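Local coordinates for protein (R)-specific secondary-alkylsulfatase (Pseudomonas sp., PDB 4AXH) that hydrolyses (R)-secondary-alkyl sulfates with strict inversion of configuration, giving (S)-alcohols and sulfate, as a zinc-dependent homodimeric member of the metallo-beta-lactamase superfamily, at residues Asn77-Val82 with Arg538-Met543; Gly229-Gly234 with Ala525-His530; Leu547-Phe552 with Trp574-Leu579; Gln581-Thr586 with Leu592-Gly597; Pro625-Ile628 with Thr632-Leu635. All coordinates share one frame; numbering follows the deposited sequence. Where two conformers were deposited one is given.

Interactions 1 and 2 tie the catalytic part of the enzyme to what follows it in the chain, whereas interactions 3, 4 and 5 all belong to the C-terminal domain and reach one five-stranded sheet. Interaction 2 bears on the sulfate site: it holds Q232, a sulfate-binding residue, and the side chain of Y231 is about 7 Å from that of P322, another. Its centre is about 22 Å from that of interaction 1. Interactions 3 and 4 have centres about 10 Å apart and touch directly, W574 N lying 2.9 Å from I583 O and D550 O 2.9 Å from Q594 NE2. Interaction 5 lies about 16 Å from interaction 3 and 20 Å from interaction 4, centre to centre.

Interaction 1: Asn77-Val82 with Arg538-Met543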
# COMPACT_ATOMS: atom_id res chain seq x y z
N ASN A 77 20.96 28.67 -14.63
CA ASN A 77 19.62 28.91 -15.17
C ASN A 77 19.71 30.13 -16.13
O ASN A 77 20.78 30.73 -16.23
CB ASN A 77 18.68 29.22 -13.99
CG ASN A 77 17.25 29.53 -14.36
OD1 ASN A 77 16.86 30.70 -14.58
ND2 ASN A 77 16.45 28.48 -14.49
N ALA A 78 18.58 30.53 -16.80
CA ALA A 78 18.53 31.73 -17.64
C ALA A 78 18.83 32.98 -16.82
O ALA A 78 19.61 33.83 -17.25
CB ALA A 78 17.20 31.86 -18.32
N GLU A 79 18.30 33.03 -15.60
CA GLU A 79 18.50 34.16 -14.67
C GLU A 79 19.93 34.20 -14.03
O GLU A 79 20.19 35.04 -13.15
CB GLU A 79 17.41 34.16 -13.58
CG GLU A 79 15.99 34.28 -14.09
CD GLU A 79 15.02 34.66 -12.98
OE1 GLU A 79 15.08 35.82 -12.50
OE2 GLU A 79 14.22 33.78 -12.59
N GLY A 80 20.82 33.30 -14.46
CA GLY A 80 22.20 33.19 -13.97
C GLY A 80 22.39 32.45 -12.67
O GLY A 80 23.54 32.31 -12.22
N GLN A 81 21.27 31.98 -12.01
CA GLN A 81 21.31 31.23 -10.74
C GLN A 81 21.79 29.79 -10.97
O GLN A 81 21.45 29.18 -11.98
CB GLN A 81 19.95 31.17 -10.04
CG GLN A 81 18.97 32.29 -10.28
CD GLN A 81 17.59 31.88 -9.79
OE1 GLN A 81 16.82 31.21 -10.48
NE2 GLN A 81 17.28 32.21 -8.56
N VAL A 82 22.55 29.24 -9.99
CA VAL A 82 23.13 27.89 -10.02
C VAL A 82 22.03 26.83 -9.96
O VAL A 82 21.16 26.91 -9.09
CB VAL A 82 24.24 27.67 -8.95
CG1 VAL A 82 25.07 26.43 -9.26
CG2 VAL A 82 25.16 28.88 -8.85
N ARG A 538 10.27 23.91 -8.62
CA ARG A 538 9.15 23.49 -9.47
C ARG A 538 8.29 24.70 -9.91
O ARG A 538 7.26 24.53 -10.57
CB ARG A 538 8.31 22.39 -8.76
CG ARG A 538 7.82 21.26 -9.67
CD ARG A 538 8.82 20.12 -9.80
NE ARG A 538 8.55 19.02 -8.87
CZ ARG A 538 9.34 17.96 -8.70
NH1 ARG A 538 10.47 17.85 -9.38
NH2 ARG A 538 8.99 17.00 -7.85
N GLY A 539 8.75 25.91 -9.53
CA GLY A 539 8.15 27.20 -9.86
C GLY A 539 8.45 27.61 -11.29
O GLY A 539 7.63 28.27 -11.93
N LYS A 540 9.64 27.21 -11.80
CA LYS A 540 10.03 27.45 -13.20
C LYS A 540 9.48 26.30 -14.09
O LYS A 540 9.39 26.45 -15.31
CB LYS A 540 11.55 27.59 -13.31
CG LYS A 540 12.06 29.00 -13.09
CD LYS A 540 13.54 29.00 -12.76
CE LYS A 540 14.13 30.38 -12.69
NZ LYS A 540 13.57 31.22 -11.60
N SER A 541 9.09 25.18 -13.45
CA SER A 541 8.53 23.98 -14.07
C SER A 541 7.06 24.15 -14.47
O SER A 541 6.21 24.39 -13.62
CB SER A 541 8.66 22.79 -13.13
OG SER A 541 7.73 21.77 -13.42
N GLU A 542 6.76 23.95 -15.76
CA GLU A 542 5.40 24.06 -16.28
C GLU A 542 4.76 22.66 -16.46
O GLU A 542 4.23 22.34 -17.51
CB GLU A 542 5.40 24.86 -17.61
CG GLU A 542 6.05 26.23 -17.56
CD GLU A 542 6.52 26.76 -18.91
OE1 GLU A 542 5.66 27.23 -19.69
OE2 GLU A 542 7.74 26.73 -19.17
N MET A 543 4.86 21.83 -15.42
CA MET A 543 4.33 20.47 -15.45
C MET A 543 2.81 20.45 -15.38
O MET A 543 2.20 19.73 -16.16
CB MET A 543 4.95 19.62 -14.33
CG MET A 543 6.28 18.99 -14.70
SD MET A 543 6.12 17.30 -15.29
CE MET A 543 5.49 16.54 -13.79
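The backbones of N77 and K540 stay well apart, 9.9 Å between their CA atoms, so the two loops meet only where the lysine side chain bridges them. K540 reaches across with its chain extended as far as CE and bent at the last torsion (chi4 64°), which turns NZ toward the carboxylate of E79. There K540 NZ donates to E79 OE2 at 2.8 Å in a salt bridge, meeting that oxygen nearly along its C-O axis. A second, weak hydrogen bond runs from K540 NZ to Q81 OE1 at 3.4 Å. The receiving loop joins strands 74-76 and 82-85 and is tightly folded: N77 to G80 form a type I beta turn, with G80 N bonded to N77 O at 3.1 Å. E79 stands in the turn and Q81 just after it, both side-chain oxygens within reach of NZ. In the conformer given for N77, one of two deposited and so to be read with reserve, its OD1 accepts from E79 N at 2.9 Å, an Asx turn with a nearly straight bond (172°), and its amide lies against the lysine methylenes, N77 OD1 3.3 Å from K540 CE and N77 ND2 3.4 Å from K540 CD. The lysine's own segment, 538-543, belongs to the linker between helices 515-529 and 549-559; its R538 and M543 touch helix 182-185, which carries the zinc ligands D183 and H184.

Interaction 2: Gly229-Gly234 with Ala525-His530; sequences GQYQSG and AMELRH
Two helices from different parts of the enzyme are joined here by Y231 and E527: helix 222-233 of the metallo-beta-lactamase region, which carries the sulfate-binding Q232, and helix 515-529 of the dimerisation region. The backbones are well separated, with 10.2 Å between the CA atoms of Y231 and E527, and both side chains are needed to close the gap. Each has CG beside its own backbone N (chi1 -86° for Y231), and the glutamate chain is extended, which brings its carboxylate to the phenol. Y231 OH donates to E527 OE1 at 2.6 Å, the acceptor lying at the edge of the ring, near its plane. Ring and carboxylate planes are 90° apart, and the hydroxyl meets OE1 from above the carboxylate plane, 68° out of it. The other oxygen, E527 OE2, is in a salt bridge with R227, whose guanidinium also bonds Q230 OE1; this second partner would help fix the carboxylate and probably keep it ionised. Both residues are buried, and the tyrosine ring packs further on M520 and T523 and on P439 of the second subunit, which brings the contact to the dimer interface. Close by, the helix ends at S233, and G234, with positive phi, is the first residue to leave it. In the last turn G229 O takes two bonds, from S233 N at 3.0 Å and S233 OG at 2.7 Å, arriving from opposite faces of the carbonyl plane.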
# COMPACT_ATOMS: atom_id res chain seq x y z
N GLY A 229 9.74 15.89 0.54
CA GLY A 229 10.84 15.68 -0.39
C GLY A 229 12.05 16.54 -0.07
O GLY A 229 13.17 16.21 -0.48
N GLN A 230 11.85 17.64 0.69
CA GLN A 230 12.94 18.54 1.10
C GLN A 230 13.89 17.87 2.09
O GLN A 230 15.11 18.09 2.09
CB GLN A 230 12.36 19.85 1.68
CG GLN A 230 11.88 20.79 0.57
CD GLN A 230 10.95 21.88 1.01
OE1 GLN A 230 10.86 22.21 2.19
NE2 GLN A 230 10.24 22.46 0.06
N TYR A 231 13.30 16.99 2.90
CA TYR A 231 14.03 16.15 3.85
C TYR A 231 14.83 15.09 3.08
O TYR A 231 16.00 14.90 3.35
CB TYR A 231 13.06 15.55 4.88
CG TYR A 231 12.80 16.46 6.06
CD1 TYR A 231 12.10 17.66 5.89
CD2 TYR A 231 13.22 16.13 7.34
CE1 TYR A 231 11.86 18.51 6.98
CE2 TYR A 231 12.96 16.96 8.44
CZ TYR A 231 12.29 18.15 8.25
OH TYR A 231 12.07 18.97 9.31
N GLN A 232 14.21 14.47 2.06
CA GLN A 232 14.83 13.44 1.23
C GLN A 232 16.06 13.95 0.47
O GLN A 232 17.07 13.23 0.37
CB GLN A 232 13.77 12.89 0.26
CG GLN A 232 14.09 11.50 -0.29
CD GLN A 232 13.05 11.08 -1.28
OE1 GLN A 232 11.86 11.03 -0.98
NE2 GLN A 232 13.48 10.75 -2.47
N SER A 233 15.97 15.21 -0.03
CA SER A 233 16.94 15.93 -0.86
C SER A 233 18.17 16.53 -0.16
O SER A 233 19.27 16.64 -0.79
CB SER A 233 16.24 17.09 -1.57
OG SER A 233 15.10 16.66 -2.29
N GLY A 234 17.90 17.08 1.04
CA GLY A 234 18.86 17.84 1.83
C GLY A 234 19.26 19.12 1.11
O GLY A 234 20.35 19.64 1.35
N ALA A 525 17.72 18.25 12.00
CA ALA A 525 18.59 18.95 12.94
C ALA A 525 18.62 20.48 12.67
O ALA A 525 18.49 21.25 13.61
CB ALA A 525 19.98 18.37 12.90
N MET A 526 18.70 20.89 11.39
CA MET A 526 18.67 22.29 10.95
C MET A 526 17.36 22.97 11.38
O MET A 526 17.42 23.97 12.09
CB MET A 526 18.85 22.35 9.43
CG MET A 526 18.73 23.74 8.83
SD MET A 526 19.11 23.75 7.03
CE MET A 526 20.85 23.73 7.12
N GLU A 527 16.19 22.44 10.99
CA GLU A 527 14.89 23.04 11.32
C GLU A 527 14.59 23.07 12.82
O GLU A 527 13.86 23.96 13.28
CB GLU A 527 13.74 22.39 10.57
CG GLU A 527 13.70 22.57 9.06
CD GLU A 527 12.43 22.05 8.40
OE1 GLU A 527 11.56 21.47 9.10
OE2 GLU A 527 12.27 22.27 7.17
N LEU A 528 15.13 22.10 13.59
CA LEU A 528 14.92 22.03 15.05
C LEU A 528 15.64 23.20 15.68
O LEU A 528 15.11 23.83 16.59
CB LEU A 528 15.48 20.73 15.62
CG LEU A 528 14.53 19.55 15.62
CD1 LEU A 528 15.30 18.25 15.80
CD2 LEU A 528 13.39 19.73 16.66
N ARG A 529 16.82 23.51 15.15
CA ARG A 529 17.66 24.60 15.59
C ARG A 529 17.11 25.95 15.13
O ARG A 529 17.05 26.89 15.93
CB ARG A 529 19.09 24.40 15.07
CG ARG A 529 19.86 23.36 15.87
CD ARG A 529 21.05 22.84 15.10
NE ARG A 529 21.76 21.81 15.87
CZ ARG A 529 22.81 21.14 15.43
NH1 ARG A 529 23.29 21.36 14.21
NH2 ARG A 529 23.39 20.23 16.20
N HIS A 530 16.70 26.05 13.86
CA HIS A 530 16.25 27.31 13.26
C HIS A 530 14.78 27.27 12.84
O HIS A 530 13.92 27.77 13.58
CB HIS A 530 17.21 27.75 12.14
CG HIS A 530 18.66 27.59 12.53
ND1 HIS A 530 19.29 28.51 13.36
CD2 HIS A 530 19.53 26.59 12.26
CE1 HIS A 530 20.53 28.06 13.53
NE2 HIS A 530 20.72 26.91 12.89

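Interaction 3: Leu547-Phe552 with Trp574-Leu579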
# COMPACT_ATOMS: atom_id res chain seq x y z
N LEU A 547 -2.46 19.06 -17.44
CA LEU A 547 -3.57 18.50 -16.68
C LEU A 547 -4.89 18.54 -17.41
O LEU A 547 -5.34 19.61 -17.84
CB LEU A 547 -3.74 19.17 -15.31
CG LEU A 547 -2.71 18.88 -14.23
CD1 LEU A 547 -3.17 19.50 -12.92
CD2 LEU A 547 -2.54 17.37 -13.98
N THR A 548 -5.53 17.38 -17.50
CA THR A 548 -6.84 17.19 -18.10
C THR A 548 -7.87 17.80 -17.13
O THR A 548 -7.59 17.88 -15.92
CB THR A 548 -7.12 15.69 -18.31
OG1 THR A 548 -7.40 15.08 -17.05
CG2 THR A 548 -5.98 14.96 -19.01
N PRO A 549 -9.07 18.20 -17.62
CA PRO A 549 -10.08 18.74 -16.70
C PRO A 549 -10.37 17.84 -15.50
O PRO A 549 -10.39 18.34 -14.38
CB PRO A 549 -11.31 18.91 -17.60
CG PRO A 549 -11.02 18.08 -18.82
CD PRO A 549 -9.56 18.17 -19.00
N ASP A 550 -10.52 16.51 -15.72
CA ASP A 550 -10.78 15.50 -14.69
C ASP A 550 -9.70 15.49 -13.61
O ASP A 550 -10.02 15.37 -12.42
CB ASP A 550 -10.95 14.11 -15.31
CG ASP A 550 -10.09 13.84 -16.52
OD1 ASP A 550 -10.34 14.45 -17.58
OD2 ASP A 550 -9.12 13.03 -16.41
N MET A 551 -8.43 15.65 -14.01
CA MET A 551 -7.29 15.71 -13.09
C MET A 551 -7.37 16.98 -12.28
O MET A 551 -7.19 16.94 -11.06
CB MET A 551 -5.97 15.65 -13.86
CG MET A 551 -5.54 14.24 -14.18
SD MET A 551 -4.38 14.14 -15.53
CE MET A 551 -4.68 12.41 -16.05
N PHE A 552 -7.67 18.10 -12.95
CA PHE A 552 -7.85 19.40 -12.32
C PHE A 552 -9.04 19.38 -11.33
O PHE A 552 -8.94 19.97 -10.25
CB PHE A 552 -8.00 20.50 -13.38
CG PHE A 552 -8.46 21.84 -12.84
CD1 PHE A 552 -7.59 22.67 -12.15
CD2 PHE A 552 -9.77 22.27 -13.04
CE1 PHE A 552 -8.03 23.90 -11.64
CE2 PHE A 552 -10.20 23.50 -12.54
CZ PHE A 552 -9.33 24.31 -11.85
N TRP A 574 -19.78 21.36 -16.98
CA TRP A 574 -18.61 21.99 -17.59
C TRP A 574 -18.49 21.43 -18.99
O TRP A 574 -18.59 20.20 -19.18
CB TRP A 574 -17.35 21.68 -16.77
CG TRP A 574 -17.29 22.36 -15.44
CD1 TRP A 574 -17.96 22.01 -14.30
CD2 TRP A 574 -16.47 23.48 -15.09
NE1 TRP A 574 -17.65 22.88 -13.28
CE2 TRP A 574 -16.72 23.78 -13.73
CE3 TRP A 574 -15.54 24.26 -15.80
CZ2 TRP A 574 -16.08 24.83 -13.07
CZ3 TRP A 574 -14.91 25.31 -15.14
CH2 TRP A 574 -15.19 25.59 -13.79
N VAL A 575 -18.35 22.32 -19.99
CA VAL A 575 -18.24 21.91 -21.39
C VAL A 575 -17.06 22.55 -22.05
O VAL A 575 -16.92 23.77 -22.03
CB VAL A 575 -19.57 21.91 -22.23
CG1 VAL A 575 -20.78 22.40 -21.43
CG2 VAL A 575 -19.44 22.64 -23.56
N PHE A 576 -16.17 21.71 -22.56
CA PHE A 576 -14.93 22.12 -23.19
C PHE A 576 -14.99 21.88 -24.69
O PHE A 576 -14.79 20.75 -25.16
CB PHE A 576 -13.74 21.39 -22.53
CG PHE A 576 -13.50 21.74 -21.08
CD1 PHE A 576 -14.15 21.06 -20.06
CD2 PHE A 576 -12.59 22.73 -20.74
CE1 PHE A 576 -13.91 21.37 -18.72
CE2 PHE A 576 -12.34 23.04 -19.40
CZ PHE A 576 -13.01 22.36 -18.39
N GLU A 577 -15.31 22.94 -25.44
CA GLU A 577 -15.48 22.95 -26.89
C GLU A 577 -14.26 22.46 -27.67
O GLU A 577 -14.41 21.70 -28.63
CB GLU A 577 -15.98 24.33 -27.40
CG GLU A 577 -15.24 25.55 -26.84
CD GLU A 577 -16.04 26.60 -26.06
OE1 GLU A 577 -17.09 26.26 -25.47
OE2 GLU A 577 -15.59 27.77 -26.02
N ASP A 578 -13.06 22.88 -27.24
CA ASP A 578 -11.79 22.49 -27.86
C ASP A 578 -11.44 21.01 -27.62
O ASP A 578 -10.65 20.43 -28.38
CB ASP A 578 -10.65 23.39 -27.34
CG ASP A 578 -10.31 23.19 -25.87
OD1 ASP A 578 -11.26 23.08 -25.05
OD2 ASP A 578 -9.10 23.11 -25.55
N LEU A 579 -12.01 20.41 -26.55
CA LEU A 579 -11.77 19.03 -26.12
C LEU A 579 -12.89 18.09 -26.48
O LEU A 579 -12.71 16.87 -26.32
CB LEU A 579 -11.61 19.00 -24.60
CG LEU A 579 -10.22 19.22 -24.03
CD1 LEU A 579 -10.31 19.73 -22.62
CD2 LEU A 579 -9.44 17.92 -24.02
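The F576 ring is met obliquely by the pyrrolidine of P549, whose CB lies 3.8 Å from F576 CE1 and 3.9 Å from F576 CZ, so the proline touches the outer end of the ring. F576 also packs on L609 and L614. A second flat group of this strand, the indole of W574, meets the ring of F553 with the planes about 55° apart. Another ring carbon of P549 is used as well: its CD faces the methyl L579 CD1 at 4.0 Å. The proline therefore sits against both the end of strand 570-576 and the turn after it, where L579 N bonds F576 O at 3.1 Å. P549 is the first residue of helix 549-559, and T548 before it is the N-cap: T548 OG1 accepts from M551 N at 3.3 Å. That hydroxyl also donates to D550 OD2 at 2.8 Å, meeting it from above the carboxylate plane. Within the first turn, F552 packs on L614 and A618, while L547 and M551 pack on helix 210-219, so the start of this helix lies between the C-terminal sheet and the catalytic region. Across the contact itself everything is apolar carbon, and packing alone holds it; the polar atoms nearby have their partners apart from it, T548 OG1 within its own turn and D550 O at Q594 NE2.

Interaction 4: Gln581-Thr586 with Leu592-Gly597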
# COMPACT_ATOMS: atom_id res chain seq x y z
N GLN A 581 -15.38 17.45 -24.73
CA GLN A 581 -15.57 16.74 -23.48
C GLN A 581 -16.48 17.49 -22.49
O GLN A 581 -16.29 18.67 -22.21
CB GLN A 581 -14.20 16.43 -22.83
CG GLN A 581 -14.23 15.22 -21.91
CD GLN A 581 -13.51 15.47 -20.61
OE1 GLN A 581 -12.28 15.48 -20.55
NE2 GLN A 581 -14.28 15.67 -19.55
N ASP A 582 -17.46 16.75 -21.96
CA ASP A 582 -18.44 17.25 -21.01
C ASP A 582 -18.23 16.60 -19.66
O ASP A 582 -18.09 15.38 -19.57
CB ASP A 582 -19.86 16.97 -21.52
CG ASP A 582 -20.20 17.76 -22.78
OD1 ASP A 582 -19.91 17.25 -23.89
OD2 ASP A 582 -20.74 18.87 -22.65
N ILE A 583 -18.17 17.40 -18.61
CA ILE A 583 -17.96 16.89 -17.26
C ILE A 583 -19.00 17.45 -16.30
O ILE A 583 -19.23 18.65 -16.27
CB ILE A 583 -16.45 16.99 -16.81
CG1 ILE A 583 -16.18 16.49 -15.36
CG2 ILE A 583 -15.76 18.31 -17.14
CD1 ILE A 583 -16.56 17.41 -14.21
N ALA A 584 -19.66 16.56 -15.53
CA ALA A 584 -20.71 16.94 -14.60
C ALA A 584 -20.29 16.87 -13.12
O ALA A 584 -20.23 15.78 -12.54
CB ALA A 584 -21.96 16.11 -14.86
N LEU A 585 -20.02 18.04 -12.52
CA LEU A 585 -19.67 18.13 -11.10
C LEU A 585 -20.92 18.11 -10.27
O LEU A 585 -21.99 18.50 -10.75
CB LEU A 585 -18.91 19.41 -10.75
CG LEU A 585 -17.50 19.64 -11.28
CD1 LEU A 585 -16.93 20.92 -10.68
CD2 LEU A 585 -16.59 18.50 -10.89
N THR A 586 -20.78 17.68 -9.02
CA THR A 586 -21.84 17.64 -8.00
C THR A 586 -21.22 17.88 -6.63
O THR A 586 -20.24 17.23 -6.28
CB THR A 586 -22.80 16.42 -8.11
OG1 THR A 586 -23.15 15.95 -6.81
CG2 THR A 586 -22.26 15.26 -8.98
N LEU A 592 -17.20 16.94 -3.09
CA LEU A 592 -17.27 17.14 -4.53
C LEU A 592 -16.97 15.82 -5.23
O LEU A 592 -15.95 15.19 -4.95
CB LEU A 592 -16.30 18.24 -4.99
CG LEU A 592 -16.44 18.72 -6.45
CD1 LEU A 592 -17.73 19.53 -6.67
CD2 LEU A 592 -15.24 19.54 -6.89
N THR A 593 -17.88 15.41 -6.14
CA THR A 593 -17.79 14.20 -6.96
C THR A 593 -17.94 14.62 -8.44
O THR A 593 -18.43 15.72 -8.70
CB THR A 593 -18.79 13.10 -6.48
OG1 THR A 593 -20.12 13.62 -6.39
CG2 THR A 593 -18.42 12.50 -5.13
N GLN A 594 -17.49 13.78 -9.39
CA GLN A 594 -17.55 14.12 -10.82
C GLN A 594 -17.85 12.93 -11.72
O GLN A 594 -17.60 11.79 -11.34
CB GLN A 594 -16.27 14.85 -11.29
CG GLN A 594 -14.99 14.00 -11.30
CD GLN A 594 -13.85 14.63 -12.08
OE1 GLN A 594 -14.04 15.43 -13.00
NE2 GLN A 594 -12.63 14.26 -11.74
N ARG A 595 -18.38 13.21 -12.91
CA ARG A 595 -18.73 12.23 -13.93
C ARG A 595 -18.21 12.74 -15.26
O ARG A 595 -18.75 13.70 -15.80
CB ARG A 595 -20.26 12.05 -14.03
CG ARG A 595 -20.94 11.42 -12.83
CD ARG A 595 -22.42 11.36 -13.06
NE ARG A 595 -23.13 10.96 -11.84
CZ ARG A 595 -24.45 10.82 -11.76
NH1 ARG A 595 -25.22 11.03 -12.82
NH2 ARG A 595 -25.01 10.46 -10.61
N VAL A 596 -17.16 12.10 -15.77
CA VAL A 596 -16.53 12.46 -17.05
C VAL A 596 -17.39 11.86 -18.16
O VAL A 596 -17.83 10.71 -18.04
CB VAL A 596 -15.06 11.99 -17.11
CG1 VAL A 596 -14.39 12.38 -18.42
CG2 VAL A 596 -14.26 12.53 -15.92
N GLY A 597 -17.68 12.66 -19.19
CA GLY A 597 -18.51 12.27 -20.33
C GLY A 597 -20.01 12.40 -20.10
O GLY A 597 -20.81 12.04 -20.97
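Q594 lies over I583 and L585, its CB 3.7 Å from L585 CD2 and 3.9 Å from I583 CD1. From there CG stands between backbone N and carbonyl carbon (chi1 68°), and the extended chain carries the amide across the end of the isoleucine, where Q594 OE1 lies 3.4 Å from I583 CD1. The other amide atom, NE2, donates to D554 OD1 and D550 O on helix 549-559, so the glutamine pins that helix to the sheet while its aliphatic part packs on strand 581-588. I583 and V596, a non-hydrogen-bonded pair, share this face, as does Q581, with NE2 3.5 Å from V596 CG1. On the reverse face T586 and T593 cross at a slant, T586 CG2 touching T593 OG1 at 3.7 Å. Their backbones form a hydrogen-bonded pair: T593 N reaches T586 O at 3.0 Å in a nearly straight bond (173°), and T586 N answers to T593 O at 3.1 Å. Farther along, A584 N donates to R595 O, and G597 N to D582 O at 2.8 Å. R595, on the same face as the threonines, extends to a long, weak ion pair with D338 of the second subunit. The strands run at 159° to each other: a beta hairpin whose outer strand, 591-596, ends the five-stranded sheet of the C-terminal domain.

Interaction 5: Pro625-Ile628 with Thr632-Leu635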
# COMPACT_ATOMS: atom_id res chain seq x y z
N PRO A 625 -14.57 36.80 -12.92
CA PRO A 625 -15.43 37.81 -13.58
C PRO A 625 -14.80 38.49 -14.81
O PRO A 625 -15.53 38.83 -15.74
CB PRO A 625 -15.78 38.79 -12.46
CG PRO A 625 -14.73 38.61 -11.45
CD PRO A 625 -14.30 37.18 -11.51
N THR A 626 -13.45 38.61 -14.83
CA THR A 626 -12.66 39.15 -15.95
C THR A 626 -12.90 38.27 -17.19
O THR A 626 -13.09 38.80 -18.29
CB THR A 626 -11.18 39.20 -15.54
OG1 THR A 626 -11.04 40.07 -14.42
CG2 THR A 626 -10.26 39.65 -16.67
N ALA A 627 -12.92 36.93 -16.99
CA ALA A 627 -13.16 35.92 -18.02
C ALA A 627 -14.60 35.94 -18.51
O ALA A 627 -14.81 35.79 -19.72
CB ALA A 627 -12.82 34.54 -17.48
N ILE A 628 -15.58 36.12 -17.58
CA ILE A 628 -17.02 36.22 -17.88
C ILE A 628 -17.25 37.38 -18.84
O ILE A 628 -17.90 37.19 -19.87
CB ILE A 628 -17.90 36.38 -16.60
CG1 ILE A 628 -17.64 35.30 -15.52
CG2 ILE A 628 -19.39 36.50 -16.94
CD1 ILE A 628 -17.88 33.87 -15.90
N THR A 632 -14.71 34.55 -22.76
CA THR A 632 -13.97 33.27 -22.67
C THR A 632 -14.64 32.24 -21.75
O THR A 632 -14.30 31.06 -21.80
CB THR A 632 -12.50 33.50 -22.30
OG1 THR A 632 -12.39 34.41 -21.20
CG2 THR A 632 -11.68 33.98 -23.47
N VAL A 633 -15.56 32.70 -20.89
CA VAL A 633 -16.34 31.86 -19.99
C VAL A 633 -17.82 32.25 -20.13
O VAL A 633 -18.24 33.28 -19.60
CB VAL A 633 -15.85 31.86 -18.51
CG1 VAL A 633 -16.76 31.00 -17.63
CG2 VAL A 633 -14.41 31.38 -18.40
N LYS A 634 -18.59 31.44 -20.86
CA LYS A 634 -20.02 31.67 -21.04
C LYS A 634 -20.79 30.81 -20.04
O LYS A 634 -20.45 29.63 -19.85
CB LYS A 634 -20.46 31.40 -22.49
CG LYS A 634 -19.90 32.40 -23.49
CD LYS A 634 -20.61 32.33 -24.82
CE LYS A 634 -19.88 33.11 -25.89
NZ LYS A 634 -20.79 33.63 -26.93
N LEU A 635 -21.80 31.39 -19.38
CA LEU A 635 -22.58 30.68 -18.38
C LEU A 635 -24.07 30.58 -18.68
O LEU A 635 -24.69 31.55 -19.12
CB LEU A 635 -22.41 31.30 -16.98
CG LEU A 635 -21.03 31.71 -16.51
CD1 LEU A 635 -21.15 32.58 -15.28
CD2 LEU A 635 -20.17 30.50 -16.19
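The polar part of the contact between A627 and T632 is gathered at a single atom, the carbonyl oxygen of A627. T632 OG1 donates to A627 O at 3.2 Å, coming in from well to the side of the carbonyl, at a C=O...donor angle of 112°. The hydroxyl is brought there by its first torsion (chi1 47°), which sets OG1 between the backbone N and the carbonyl carbon. V633 N adds a weak bond to the same A627 O at 3.4 Å. The apolar part is carried by I628, A627, V633 and L635. V633 splits its methyls between neighbouring helix residues: CG2 rests 3.7 Å from A627 CB, while CG1 lies 3.5 Å from I628 CD1. I628 starts out away from the strand, but the bends at chi1 and chi2 fold its tip back, so that I628 CD1 also meets L635 CD1 at 3.6 Å, the two side chains crossing at about a right angle. In the fold, a short connection leads from helix 624-630 to strand 634-637, an outermost strand of the C-terminal sheet that lies antiparallel to 605-609; V633 and L635 continue onto V607, and V633 also onto I617. The carbonyl near the end of this helix thus finds donors in the connection that follows it, and methyl packing of A627 and I628 holds V633 and L635 against the helix.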